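Local coordinates for peroxisomal membrane protein LPX1 (Saccharomyces cerevisiae, PDB 2Y6U) that acts as a peroxisomal alpha/beta-hydrolase with acyl esterase, lipase and phospholipase A activity, at residues S47-T51 against E81-A85. Sequence-based numbering, arbitrary orientation.
Sequences SRTAT and EGNYA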
ATOM      1  N   SER A  47     -30.676  11.038   8.659  1.00 88.59           N
ATOM      2  CA  SER A  47     -31.325   9.991   9.439  1.00 90.28           C
ATOM      3  C   SER A  47     -30.234   9.009   9.845  1.00 88.60           C
ATOM      4  O   SER A  47     -29.065   9.169   9.447  1.00 86.06           O
ATOM      5  CB  SER A  47     -32.434   9.302   8.639  1.00 91.73           C
ATOM      6  OG  SER A  47     -31.961   8.743   7.433  1.00 88.76           O
ATOM      7  N   ARG A  48     -30.596   8.011  10.648  1.00 90.38           N
ATOM      8  CA  ARG A  48     -29.636   6.971  11.070  1.00 89.31           C
ATOM      9  C   ARG A  48     -29.148   6.172   9.854  1.00 85.16           C
ATOM     10  O   ARG A  48     -27.950   5.885   9.743  1.00 82.88           O
ATOM     11  CB  ARG A  48     -30.270   6.001  12.086  1.00 93.76           C
ATOM     12  CG  ARG A  48     -30.639   6.602  13.453  1.00 98.75           C
ATOM     13  CD  ARG A  48     -31.360   5.578  14.324  1.00106.38           C
ATOM     14  NE  ARG A  48     -32.268   6.176  15.322  1.00111.28           N
ATOM     15  CZ  ARG A  48     -32.985   5.472  16.200  1.00118.49           C
ATOM     16  NH1 ARG A  48     -32.908   4.145  16.209  1.00121.18           N
ATOM     17  NH2 ARG A  48     -33.793   6.086  17.077  1.00122.30           N
ATOM     18  N   THR A  49     -30.106   5.835   8.962  1.00 83.65           N
ATOM     19  CA  THR A  49     -29.868   5.015   7.742  1.00 80.31           C
ATOM     20  C   THR A  49     -29.224   5.747   6.523  1.00 74.08           C
ATOM     21  O   THR A  49     -29.085   5.144   5.453  1.00 73.35           O
ATOM     22  CB  THR A  49     -31.200   4.345   7.211  1.00 82.86           C
ATOM     23  OG1 THR A  49     -32.012   5.337   6.561  1.00 81.83           O
ATOM     24  CG2 THR A  49     -31.994   3.643   8.335  1.00 87.37           C
ATOM     25  N   ALA A  50     -28.872   7.028   6.670  1.00 68.98           N
ATOM     26  CA  ALA A  50     -28.405   7.827   5.545  1.00 63.51           C
ATOM     27  C   ALA A  50     -26.951   7.467   5.234  1.00 57.75           C
ATOM     28  O   ALA A  50     -26.080   7.463   6.098  1.00 55.64           O
ATOM     29  CB  ALA A  50     -28.547   9.281   5.820  1.00 63.43           C
ATOM     30  N   THR A  51     -26.690   7.165   3.977  1.00 54.66           N
ATOM     31  CA  THR A  51     -25.309   6.888   3.538  1.00 48.51           C
ATOM     32  C   THR A  51     -24.547   8.166   3.472  1.00 45.54           C
ATOM     33  O   THR A  51     -24.975   9.156   2.871  1.00 45.91           O
ATOM     34  CB  THR A  51     -25.323   6.212   2.167  1.00 48.85           C
ATOM     35  OG1 THR A  51     -26.133   5.062   2.242  1.00 49.49           O
ATOM     36  CG2 THR A  51     -23.976   5.775   1.720  1.00 43.66           C
ATOM     37  N   GLU A  81     -35.235  10.280  -0.824  1.00 88.10           N
ATOM     38  CA  GLU A  81     -35.457   8.826  -0.731  1.00 90.14           C
ATOM     39  C   GLU A  81     -34.233   7.909  -0.983  1.00 87.07           C
ATOM     40  O   GLU A  81     -34.054   6.912  -0.272  1.00 88.78           O
ATOM     41  CB  GLU A  81     -36.648   8.420  -1.618  1.00 93.82           C
ATOM     42  CG  GLU A  81     -38.017   9.014  -1.145  1.00 98.67           C
ATOM     43  CD  GLU A  81     -38.996   9.238  -2.301  1.00103.43           C
ATOM     44  OE1 GLU A  81     -38.544   9.139  -3.468  1.00104.26           O
ATOM     45  OE2 GLU A  81     -40.205   9.508  -2.058  1.00108.09           O
ATOM     46  N   GLY A  82     -33.362   8.246  -1.939  1.00 82.93           N
ATOM     47  CA  GLY A  82     -32.053   7.569  -2.054  1.00 78.52           C
ATOM     48  C   GLY A  82     -31.187   7.703  -0.790  1.00 74.96           C
ATOM     49  O   GLY A  82     -30.135   7.062  -0.680  1.00 73.72           O
ATOM     50  N   ASN A  83     -31.631   8.581   0.128  1.00 73.01           N
ATOM     51  CA  ASN A  83     -31.104   8.719   1.486  1.00 69.87           C
ATOM     52  C   ASN A  83     -29.558   8.691   1.607  1.00 63.32           C
ATOM     53  O   ASN A  83     -28.964   7.848   2.287  1.00 61.52           O
ATOM     54  CB  ASN A  83     -31.739   7.703   2.414  1.00 73.56           C
ATOM     55  CG  ASN A  83     -31.992   8.282   3.754  1.00 77.01           C
ATOM     56  OD1 ASN A  83     -31.417   9.331   4.090  1.00 77.71           O
ATOM     57  ND2 ASN A  83     -32.882   7.657   4.521  1.00 83.85           N
ATOM     58  N   TYR A  84     -28.962   9.639   0.916  1.00 57.22           N
ATOM     59  CA  TYR A  84     -27.520   9.844   0.952  1.00 52.49           C
ATOM     60  C   TYR A  84     -27.279  11.365   1.023  1.00 48.82           C
ATOM     61  O   TYR A  84     -28.194  12.171   0.727  1.00 47.32           O
ATOM     62  CB  TYR A  84     -26.874   9.222  -0.294  1.00 50.15           C
ATOM     63  CG  TYR A  84     -27.277   9.798  -1.672  1.00 53.74           C
ATOM     64  CD1 TYR A  84     -26.693  10.956  -2.168  1.00 55.46           C
ATOM     65  CD2 TYR A  84     -28.197   9.138  -2.493  1.00 60.66           C
ATOM     66  CE1 TYR A  84     -27.023  11.470  -3.418  1.00 58.52           C
ATOM     67  CE2 TYR A  84     -28.535   9.649  -3.749  1.00 63.91           C
ATOM     68  CZ  TYR A  84     -27.923  10.814  -4.215  1.00 62.76           C
ATOM     69  OH  TYR A  84     -28.253  11.340  -5.470  1.00 68.62           O
ATOM     70  N   ALA A  85     -26.076  11.717   1.411  1.00 44.00           N
ATOM     71  CA  ALA A  85     -25.563  13.069   1.380  1.00 42.11           C
ATOM     72  C   ALA A  85     -24.054  13.041   1.451  1.00 39.20           C
ATOM     73  O   ALA A  85     -23.460  12.189   2.107  1.00 37.52           O
ATOM     74  CB  ALA A  85     -26.151  13.936   2.603  1.00 44.20           C
TER
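One face of the Asn83 carboxamide is turned to the 47-50 turn: Ala50 lies over its oxygen half, with CB 3.4 Å from OD1, and Thr49 OG1 stands over its nitrogen half, the Thr49 and Asn83 side chains crossing at about a right angle. Thr49 OG1 is 3.2 Å from ND2, but the angle is too poor for a hydrogen bond. Ser47 OG lies on the same side but nearer the plane, beyond the nitrogen and oxygen. Set between its backbone N and carbonyl carbon (chi1 57°), it is directed at Asn83 ND2, which donates to it at 3.2 Å; the acceptor is tilted 22° out of the amide plane, and the N-H...O angle of 138° makes this a bent bond. A type I turn from Ser47 to Ala50 gathers these groups on one side of the amide.

The second flat group, the Tyr84 ring, leads away from 47-51, leaving CB to pack 4.2 Å from Thr51 CB on the same face of the sheet. The Tyr84 hydroxyl hydrogen-bonds His342 ND1.

The backbone evidence is more regular. Thr51 N donates to Asn83 O at 2.9 Å, and Ala85 N donates to Thr51 O at 3.1 Å. Thr51 thus brackets Tyr84 as a parallel bridge, opening the pairing of strands 51-58 and 84-92 that Ala85 and Leu53 continue. The same acceptors also receive CA-H...O contacts, from Ala50 CA to Asn83 O and from Tyr84 CA to Thr51 O, both 3.3 Å.

Asn83, with positive phi, occupies a G1 beta bulge in which it and Tyr84 both face Asp79. Chemically, its backbone carbonyl starts the sheet pairing while its side-chain amide makes one bent bond to the 47-50 turn, so one residue ties the connection from strand 35-40 to the entry of two neighbouring parallel strands of the alpha/beta-hydrolase sheet.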